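Local coordinates for protein 5-carboxymethyl-2-hydroxymuconate semialdehyde dehydrogenase (Thermus thermophilus, PDB 2D4E) that probably oxidises 5-carboxymethyl-2-hydroxymuconate semialdehyde to the corresponding acid, using bound NAD as the electron acceptor, at residues Leu93-Leu98 and Glu130-Tyr135; Thr158-Ala163 and Ala491-Thr496; Glu97-His102 and Ala209-Glu214. All coordinates share one frame; numbering follows the deposited sequence.

Contact 1 (Leu93-Leu98 and Glu130-Tyr135)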
loop_
_atom_site.group_PDB
_atom_site.type_symbol
_atom_site.label_atom_id
_atom_site.label_comp_id
_atom_site.label_asym_id
_atom_site.label_seq_id
_atom_site.Cartn_x
_atom_site.Cartn_y
_atom_site.Cartn_z
ATOM N N LEU C 93 11.408 23.353 3.067
ATOM C CA LEU C 93 10.808 24.099 4.167
ATOM C C LEU C 93 11.318 25.543 4.204
ATOM O O LEU C 93 10.591 26.460 4.595
ATOM C CB LEU C 93 11.102 23.408 5.500
ATOM C CG LEU C 93 10.389 22.069 5.692
ATOM C CD1 LEU C 93 10.779 21.480 7.041
ATOM C CD2 LEU C 93 8.875 22.276 5.604
ATOM N N ARG C 94 12.570 25.736 3.796
ATOM C CA ARG C 94 13.162 27.069 3.768
ATOM C C ARG C 94 12.518 27.877 2.643
ATOM O O ARG C 94 12.229 29.067 2.794
ATOM C CB ARG C 94 14.672 26.966 3.539
ATOM C CG ARG C 94 15.393 28.304 3.448
ATOM C CD ARG C 94 15.136 29.175 4.672
ATOM N NE ARG C 94 15.945 30.392 4.627
ATOM C CZ ARG C 94 15.660 31.510 5.289
ATOM N NH1 ARG C 94 14.576 31.580 6.056
ATOM N NH2 ARG C 94 16.461 32.564 5.174
ATOM N N ILE C 95 12.306 27.214 1.510
ATOM C CA ILE C 95 11.682 27.838 0.357
ATOM C C ILE C 95 10.256 28.255 0.721
ATOM O O ILE C 95 9.833 29.360 0.403
ATOM C CB ILE C 95 11.657 26.861 -0.852
ATOM C CG1 ILE C 95 13.079 26.668 -1.384
ATOM C CG2 ILE C 95 10.754 27.398 -1.956
ATOM C CD1 ILE C 95 13.193 25.621 -2.475
ATOM N N ALA C 96 9.529 27.369 1.400
ATOM C CA ALA C 96 8.159 27.655 1.814
ATOM C C ALA C 96 8.164 28.850 2.761
ATOM O O ALA C 96 7.295 29.726 2.691
ATOM C CB ALA C 96 7.558 26.445 2.509
ATOM N N GLU C 97 9.153 28.876 3.648
ATOM C CA GLU C 97 9.285 29.962 4.608
ATOM C C GLU C 97 9.533 31.289 3.890
ATOM O O GLU C 97 8.914 32.303 4.214
ATOM C CB GLU C 97 10.433 29.656 5.577
ATOM C CG GLU C 97 10.704 30.740 6.605
ATOM C CD GLU C 97 11.736 30.317 7.645
ATOM O OE1 GLU C 97 12.864 29.928 7.264
ATOM O OE2 GLU C 97 11.414 30.384 8.851
ATOM N N LEU C 98 10.430 31.276 2.907
ATOM C CA LEU C 98 10.758 32.483 2.154
ATOM C C LEU C 98 9.636 32.958 1.233
ATOM O O LEU C 98 9.502 34.157 0.988
ATOM C CB LEU C 98 12.052 32.277 1.366
ATOM C CG LEU C 98 13.292 32.173 2.267
ATOM C CD1 LEU C 98 14.534 31.913 1.429
ATOM C CD2 LEU C 98 13.446 33.466 3.074
ATOM N N GLU C 130 2.465 26.126 0.481
ATOM C CA GLU C 130 1.985 24.814 0.917
ATOM C C GLU C 130 2.498 23.686 0.022
ATOM O O GLU C 130 2.715 22.567 0.493
ATOM C CB GLU C 130 0.453 24.779 0.942
ATOM C CG GLU C 130 -0.132 23.398 1.248
ATOM C CD GLU C 130 -1.652 23.409 1.398
ATOM O OE1 GLU C 130 -2.343 23.978 0.520
ATOM O OE2 GLU C 130 -2.156 22.840 2.393
ATOM N N ASN C 131 2.678 23.972 -1.264
ATOM C CA ASN C 131 3.183 22.963 -2.185
ATOM C C ASN C 131 4.549 22.471 -1.697
ATOM O O ASN C 131 4.818 21.271 -1.694
ATOM C CB ASN C 131 3.307 23.525 -3.611
ATOM C CG ASN C 131 1.964 23.624 -4.324
ATOM O OD1 ASN C 131 0.999 22.947 -3.959
ATOM N ND2 ASN C 131 1.903 24.456 -5.362
ATOM N N PHE C 132 5.401 23.399 -1.275
ATOM C CA PHE C 132 6.727 23.029 -0.781
ATOM C C PHE C 132 6.675 22.393 0.607
ATOM O O PHE C 132 7.368 21.413 0.873
ATOM C CB PHE C 132 7.658 24.247 -0.760
ATOM C CG PHE C 132 8.146 24.653 -2.120
ATOM C CD1 PHE C 132 7.479 25.628 -2.855
ATOM C CD2 PHE C 132 9.254 24.023 -2.686
ATOM C CE1 PHE C 132 7.905 25.970 -4.139
ATOM C CE2 PHE C 132 9.688 24.355 -3.966
ATOM C CZ PHE C 132 9.009 25.332 -4.696
ATOM N N ALA C 133 5.851 22.945 1.489
ATOM C CA ALA C 133 5.730 22.401 2.834
ATOM C C ALA C 133 5.189 20.977 2.767
ATOM O O ALA C 133 5.585 20.104 3.551
ATOM C CB ALA C 133 4.803 23.276 3.675
ATOM N N PHE C 134 4.281 20.755 1.818
ATOM C CA PHE C 134 3.652 19.455 1.613
ATOM C C PHE C 134 4.651 18.393 1.150
ATOM O O PHE C 134 4.846 17.379 1.819
ATOM C CB PHE C 134 2.530 19.591 0.581
ATOM C CG PHE C 134 1.837 18.299 0.253
ATOM C CD1 PHE C 134 1.063 17.643 1.207
ATOM C CD2 PHE C 134 1.946 17.745 -1.020
ATOM C CE1 PHE C 134 0.402 16.454 0.900
ATOM C CE2 PHE C 134 1.290 16.553 -1.337
ATOM C CZ PHE C 134 0.514 15.907 -0.373
ATOM N N TYR C 135 5.288 18.623 0.008
ATOM C CA TYR C 135 6.237 17.650 -0.512
ATOM C C TYR C 135 7.504 17.500 0.317
ATOM O O TYR C 135 8.221 16.510 0.188
ATOM C CB TYR C 135 6.580 17.970 -1.966
ATOM C CG TYR C 135 5.473 17.564 -2.908
ATOM C CD1 TYR C 135 4.626 18.517 -3.482
ATOM C CD2 TYR C 135 5.251 16.219 -3.201
ATOM C CE1 TYR C 135 3.583 18.134 -4.331
ATOM C CE2 TYR C 135 4.214 15.823 -4.044
ATOM C CZ TYR C 135 3.386 16.784 -4.607
ATOM O OH TYR C 135 2.388 16.394 -5.467
#

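Contact 2 (Thr158-Ala163 and Ala491-Thr496)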
loop_
_atom_site.group_PDB
_atom_site.type_symbol
_atom_site.label_atom_id
_atom_site.label_comp_id
_atom_site.label_asym_id
_atom_site.label_seq_id
_atom_site.Cartn_x
_atom_site.Cartn_y
_atom_site.Cartn_z
ATOM N N THR C 158 11.987 -3.899 -3.906
ATOM C CA THR C 158 11.971 -2.790 -4.836
ATOM C C THR C 158 12.230 -1.465 -4.140
ATOM O O THR C 158 11.857 -1.268 -2.981
ATOM C CB THR C 158 10.612 -2.702 -5.550
ATOM O OG1 THR C 158 9.578 -2.580 -4.570
ATOM C CG2 THR C 158 10.360 -3.952 -6.390
ATOM N N VAL C 159 12.879 -0.564 -4.864
ATOM C CA VAL C 159 13.167 0.768 -4.358
ATOM C C VAL C 159 12.938 1.735 -5.515
ATOM O O VAL C 159 12.772 1.317 -6.659
ATOM C CB VAL C 159 14.633 0.894 -3.864
ATOM C CG1 VAL C 159 14.888 -0.096 -2.737
ATOM C CG2 VAL C 159 15.599 0.651 -5.022
ATOM N N ARG C 160 12.909 3.024 -5.208
ATOM C CA ARG C 160 12.729 4.053 -6.219
ATOM C C ARG C 160 13.936 4.991 -6.160
ATOM O O ARG C 160 14.464 5.259 -5.080
ATOM C CB ARG C 160 11.455 4.866 -5.951
ATOM C CG ARG C 160 10.155 4.119 -6.137
ATOM C CD ARG C 160 8.985 4.983 -5.661
ATOM N NE ARG C 160 7.694 4.454 -6.097
ATOM C CZ ARG C 160 7.279 4.439 -7.361
ATOM N NH1 ARG C 160 8.044 4.929 -8.331
ATOM N NH2 ARG C 160 6.096 3.927 -7.655
ATOM N N VAL C 161 14.359 5.485 -7.319
ATOM C CA VAL C 161 15.482 6.406 -7.404
ATOM C C VAL C 161 15.103 7.609 -8.269
ATOM O O VAL C 161 14.253 7.503 -9.158
ATOM C CB VAL C 161 16.742 5.719 -8.010
ATOM C CG1 VAL C 161 17.163 4.536 -7.131
ATOM C CG2 VAL C 161 16.462 5.249 -9.438
ATOM N N PRO C 162 15.719 8.775 -8.006
ATOM C CA PRO C 162 15.437 9.994 -8.776
ATOM C C PRO C 162 15.553 9.693 -10.277
ATOM O O PRO C 162 16.544 9.107 -10.717
ATOM C CB PRO C 162 16.513 10.960 -8.297
ATOM C CG PRO C 162 16.733 10.531 -6.862
ATOM C CD PRO C 162 16.735 9.023 -6.964
ATOM N N ALA C 163 14.556 10.102 -11.061
ATOM C CA ALA C 163 14.563 9.826 -12.500
ATOM C C ALA C 163 15.489 10.703 -13.352
ATOM O O ALA C 163 16.005 10.244 -14.373
ATOM C CB ALA C 163 13.143 9.888 -13.039
ATOM N N ALA C 491 2.709 11.275 -7.458
ATOM C CA ALA C 491 3.706 12.023 -8.209
ATOM C C ALA C 491 4.980 11.187 -8.355
ATOM O O ALA C 491 5.709 11.324 -9.336
ATOM C CB ALA C 491 4.020 13.343 -7.492
ATOM N N LEU C 492 5.243 10.318 -7.380
ATOM C CA LEU C 492 6.438 9.470 -7.399
ATOM C C LEU C 492 6.577 8.630 -8.653
ATOM O O LEU C 492 7.687 8.401 -9.128
ATOM C CB LEU C 492 6.456 8.522 -6.201
ATOM C CG LEU C 492 6.932 9.029 -4.843
ATOM C CD1 LEU C 492 6.782 7.897 -3.836
ATOM C CD2 LEU C 492 8.388 9.483 -4.921
ATOM N N ASP C 493 5.454 8.156 -9.179
ATOM C CA ASP C 493 5.485 7.321 -10.369
ATOM C C ASP C 493 6.076 8.009 -11.579
ATOM O O ASP C 493 6.536 7.348 -12.511
ATOM C CB ASP C 493 4.085 6.803 -10.684
ATOM C CG ASP C 493 3.759 5.547 -9.908
ATOM O OD1 ASP C 493 4.355 4.492 -10.232
ATOM O OD2 ASP C 493 2.928 5.620 -8.972
ATOM N N PHE C 494 6.072 9.336 -11.571
ATOM C CA PHE C 494 6.639 10.076 -12.684
ATOM C C PHE C 494 8.055 10.561 -12.401
ATOM O O PHE C 494 8.938 10.407 -13.239
ATOM C CB PHE C 494 5.757 11.276 -13.051
ATOM C CG PHE C 494 6.391 12.207 -14.054
ATOM C CD1 PHE C 494 7.006 13.386 -13.640
ATOM C CD2 PHE C 494 6.394 11.891 -15.410
ATOM C CE1 PHE C 494 7.616 14.244 -14.564
ATOM C CE2 PHE C 494 7.000 12.737 -16.346
ATOM C CZ PHE C 494 7.615 13.919 -15.921
ATOM N N TYR C 495 8.268 11.129 -11.218
ATOM C CA TYR C 495 9.571 11.677 -10.857
ATOM C C TYR C 495 10.653 10.688 -10.440
ATOM O O TYR C 495 11.814 11.074 -10.315
ATOM C CB TYR C 495 9.409 12.732 -9.756
ATOM C CG TYR C 495 8.535 13.908 -10.154
ATOM C CD1 TYR C 495 7.212 14.007 -9.706
ATOM C CD2 TYR C 495 9.024 14.911 -10.997
ATOM C CE1 TYR C 495 6.398 15.082 -10.089
ATOM C CE2 TYR C 495 8.219 15.984 -11.387
ATOM C CZ TYR C 495 6.915 16.062 -10.932
ATOM O OH TYR C 495 6.125 17.117 -11.322
ATOM N N THR C 496 10.288 9.426 -10.223
ATOM C CA THR C 496 11.269 8.424 -9.822
ATOM C C THR C 496 11.166 7.170 -10.679
ATOM O O THR C 496 10.194 6.989 -11.407
ATOM C CB THR C 496 11.096 8.012 -8.331
ATOM O OG1 THR C 496 9.876 7.279 -8.164
ATOM C CG2 THR C 496 11.068 9.238 -7.433
HETATM O O HOH W 1 7.995 4.848 -11.508
#

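Contact 3 (Glu97-His102 and Ala209-Glu214)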
loop_
_atom_site.group_PDB
_atom_site.type_symbol
_atom_site.label_atom_id
_atom_site.label_comp_id
_atom_site.label_asym_id
_atom_site.label_seq_id
_atom_site.Cartn_x
_atom_site.Cartn_y
_atom_site.Cartn_z
ATOM N N GLU C 97 9.153 28.876 3.648
ATOM C CA GLU C 97 9.285 29.962 4.608
ATOM C C GLU C 97 9.533 31.289 3.890
ATOM O O GLU C 97 8.914 32.303 4.214
ATOM C CB GLU C 97 10.433 29.656 5.577
ATOM C CG GLU C 97 10.704 30.740 6.605
ATOM C CD GLU C 97 11.736 30.317 7.645
ATOM O OE1 GLU C 97 12.864 29.928 7.264
ATOM O OE2 GLU C 97 11.414 30.384 8.851
ATOM N N LEU C 98 10.430 31.276 2.907
ATOM C CA LEU C 98 10.758 32.483 2.154
ATOM C C LEU C 98 9.636 32.958 1.233
ATOM O O LEU C 98 9.502 34.157 0.988
ATOM C CB LEU C 98 12.052 32.277 1.366
ATOM C CG LEU C 98 13.292 32.173 2.267
ATOM C CD1 LEU C 98 14.534 31.913 1.429
ATOM C CD2 LEU C 98 13.446 33.466 3.074
ATOM N N ILE C 99 8.840 32.026 0.713
ATOM C CA ILE C 99 7.712 32.398 -0.135
ATOM C C ILE C 99 6.743 33.190 0.756
ATOM O O ILE C 99 6.194 34.220 0.350
ATOM C CB ILE C 99 6.995 31.144 -0.706
ATOM C CG1 ILE C 99 7.839 30.531 -1.829
ATOM C CG2 ILE C 99 5.606 31.512 -1.229
ATOM C CD1 ILE C 99 7.278 29.231 -2.390
ATOM N N GLU C 100 6.557 32.710 1.980
ATOM C CA GLU C 100 5.674 33.380 2.924
ATOM C C GLU C 100 6.192 34.778 3.276
ATOM O O GLU C 100 5.406 35.721 3.414
ATOM C CB GLU C 100 5.525 32.533 4.194
ATOM C CG GLU C 100 4.737 31.243 3.963
ATOM C CD GLU C 100 4.797 30.267 5.135
ATOM O OE1 GLU C 100 4.209 29.170 5.017
ATOM O OE2 GLU C 100 5.428 30.585 6.166
ATOM N N LYS C 101 7.511 34.911 3.398
ATOM C CA LYS C 101 8.115 36.192 3.745
ATOM C C LYS C 101 7.976 37.211 2.621
ATOM O O LYS C 101 7.885 38.413 2.870
ATOM C CB LYS C 101 9.600 36.020 4.086
ATOM C CG LYS C 101 10.151 37.172 4.919
ATOM C CD LYS C 101 11.667 37.126 5.075
ATOM C CE LYS C 101 12.366 37.593 3.807
ATOM N NZ LYS C 101 13.834 37.765 4.000
ATOM N N HIS C 102 7.971 36.727 1.383
ATOM C CA HIS C 102 7.838 37.603 0.224
ATOM C C HIS C 102 6.431 37.511 -0.365
ATOM O O HIS C 102 6.206 37.926 -1.497
ATOM C CB HIS C 102 8.861 37.209 -0.845
ATOM C CG HIS C 102 10.285 37.352 -0.405
ATOM N ND1 HIS C 102 10.943 38.563 -0.391
ATOM C CD2 HIS C 102 11.173 36.436 0.051
ATOM C CE1 HIS C 102 12.175 38.387 0.054
ATOM N NE2 HIS C 102 12.340 37.106 0.329
ATOM N N ALA C 209 12.836 32.475 -8.634
ATOM C CA ALA C 209 14.246 32.107 -8.711
ATOM C C ALA C 209 15.030 32.889 -7.653
ATOM O O ALA C 209 15.935 32.347 -7.020
ATOM C CB ALA C 209 14.800 32.403 -10.093
ATOM N N GLU C 210 14.676 34.156 -7.457
ATOM C CA GLU C 210 15.366 34.973 -6.461
ATOM C C GLU C 210 15.228 34.311 -5.100
ATOM O O GLU C 210 16.199 34.184 -4.354
ATOM C CB GLU C 210 14.777 36.385 -6.402
ATOM C CG GLU C 210 14.976 37.195 -7.672
ATOM C CD GLU C 210 14.527 38.638 -7.522
ATOM O OE1 GLU C 210 14.512 39.364 -8.539
ATOM O OE2 GLU C 210 14.197 39.050 -6.390
ATOM N N ILE C 211 14.011 33.878 -4.795
ATOM C CA ILE C 211 13.723 33.227 -3.532
ATOM C C ILE C 211 14.482 31.913 -3.380
ATOM O O ILE C 211 15.049 31.648 -2.324
ATOM C CB ILE C 211 12.207 32.989 -3.382
ATOM C CG1 ILE C 211 11.501 34.344 -3.238
ATOM C CG2 ILE C 211 11.925 32.092 -2.183
ATOM C CD1 ILE C 211 9.993 34.268 -3.247
ATOM N N LEU C 212 14.496 31.082 -4.416
ATOM C CA LEU C 212 15.225 29.825 -4.313
ATOM C C LEU C 212 16.709 30.098 -4.102
ATOM O O LEU C 212 17.405 29.305 -3.471
ATOM C CB LEU C 212 15.013 28.957 -5.555
ATOM C CG LEU C 212 13.867 27.948 -5.395
ATOM C CD1 LEU C 212 12.561 28.682 -5.084
ATOM C CD2 LEU C 212 13.730 27.109 -6.651
ATOM N N LYS C 213 17.195 31.221 -4.626
ATOM C CA LYS C 213 18.595 31.571 -4.442
ATOM C C LYS C 213 18.778 32.059 -3.007
ATOM O O LYS C 213 19.822 31.842 -2.399
ATOM C CB LYS C 213 19.030 32.667 -5.419
ATOM C CG LYS C 213 20.470 33.133 -5.204
ATOM C CD LYS C 213 20.866 34.219 -6.193
ATOM C CE LYS C 213 22.228 34.834 -5.855
ATOM N NZ LYS C 213 23.337 33.834 -5.893
ATOM N N GLU C 214 17.758 32.722 -2.468
ATOM C CA GLU C 214 17.828 33.205 -1.099
ATOM C C GLU C 214 17.800 32.007 -0.150
ATOM O O GLU C 214 18.292 32.085 0.979
ATOM C CB GLU C 214 16.657 34.144 -0.783
ATOM C CG GLU C 214 16.748 34.769 0.610
ATOM C CD GLU C 214 15.577 35.682 0.949
ATOM O OE1 GLU C 214 15.558 36.230 2.071
ATOM O OE2 GLU C 214 14.675 35.856 0.107
#

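Contact 1 (Leu93-Leu98 and Glu130-Tyr135)
Phe-132 and Ile-95 make the central contact between two neighbouring helices, and Phe-132 loses more surface to the other segment than any other residue of the pair. The methyl CG2 of Ile-95 stands 3.5 Å from the centroid of the Phe-132 ring and only 2° off the ring normal, a CH-pi contact centred on one face; all six ring carbons lie at nearly equal range from it. Ile-95 can present this methyl because CG1 sits anti to the carbonyl carbon (chi1 -70°), which leaves CG2 anti to the backbone N, while its CD1 reaches the Phe-132 ring at CE2, 4.0 Å away. Replacing this ring by the methyl of an alanine would probably leave a gap beside Ile-95 CG2 and take away the aromatic face it rests on. The two helices, 85-101 and 118-136 of the aldehyde dehydrogenase fold, run nearly antiparallel here: the axes of the segments 93-98 and 130-135 lie 159° apart with a closest approach of 7.9 Å, and the 3.9 Å meeting of Ala-96 CB with Phe-132 CB is consistent with this close spacing. Helix 175-188 also packs here, Thr-180 touching Phe-132 and Met-177 and Trp-181 touching Asn-131. One residue on from Phe-132, Ala-133 presents its backbone N to Ala-96 CB at 4.0 Å and its CA to Leu-93 CD2 at 4.2 Å; exposed Leu-93 lies at the margin of this apolar interface.

Contact 2 (Thr158-Ala163 and Ala491-Thr496)
Arg-160 reaches from strand 154-162 to the C-terminal end of helix 488-495 and supplies most of the polar contacts. Its NH2 forms a salt bridge with Asp-493 OD1 at 3.2 Å; the guanidinium and carboxylate planes stand 88° apart, and OD1 is met from above the carboxylate plane, so this is a single-contact pairing rather than a two-pronged one. Of the hydrogen bonds to uncharged acceptors, Arg-160 NH1 donates to Thr-496 OG1 at 3.0 Å, bent to 137°. Thr-496 holds that hydroxyl between its backbone N and carbonyl carbon (chi1 69°), from where OG1 in turn donates to Leu-492 O at 2.6 Å, while Thr-496 N reaches the same oxygen from the opposite face. A water accepts from Arg-160 NH1 and donates to Asp-493 O and Thr-496 O. Apolar contact is slight: Arg-160 CD lies 4.1 Å from Leu-492 CD1. Backbone pairing completes the join, with Ala-163 N donating to Tyr-495 O at 3.0 Å and Pro-162 opposite Thr-496 in an antiparallel, non-hydrogen-bonded pair. Here the helix gives way to strand 496-504, which pairs with 154-162 in a two-stranded sheet; Val-161 packs on Leu-454 of a neighbouring subunit. Since Thr-496 OG1 spends its proton on Leu-492 O, it meets Arg-160 as an acceptor; the guanidinium charge is probably balanced by Asp-493, with the hydroxyl and water oxygens adding polar partners.

Contact 3 (Glu97-His102 and Ala209-Glu214)
The carboxylate of Glu-214 is gripped at both oxygens: OE2 accepts from His-102 NE2 at 2.7 Å and OE1 from Lys-101 NZ at 3.0 Å, the latter a salt bridge. Each bond uses a syn lone pair. Within the aldehyde dehydrogenase fold this joins the end of helix 85-101 and His-102, the N-cap residue of helix 103-114, to the C-terminal end of helix 203-214; the axes of 97-101 and 209-214 lie 128° apart and 9.7 Å at closest. The His-102 bond is bent to 140°, with OE2 near the ring plane but tilted from it. Glu-214 reaches its partners by extending straight, CG anti to the backbone N (chi1 -175°). On its other nitrogen, ND1, His-102 is bonded to Glu-105, so the ring is held through both nitrogens, which probably limits its rotation. Next to the polar group, Ile-211 CG2 packs on Leu-98 CB at 3.6 Å and lies 4.4 Å from Ile-99 CG1. Leu-106 of helix 103-114 also touches both isoleucines. Leu-98 crosses the Glu-214 chain at a slant as well, its methyl CD1 being 3.7 Å from Glu-214 CG.

Helix 85-101 serves both contact 1 and contact 3, whose centres lie 10 Å apart: it packs on helix 118-136 in the first and on helix 203-214 in the second, and Phe-132 CD1 meets Ile-99 CD1 at 3.6 Å between them. Contact 1 is buried and wholly apolar across its interface. Contact 3 is only partly buried, and adds to its apolar packing a charged group near the helix ends. Contact 2, 27 Å from contact 3 between centres, joins a strand to a helix end through a guanidinium, a water and backbone bonds, close to neighbouring subunits; it meets contact 1 through Tyr-135 OH and Ala-491 CB.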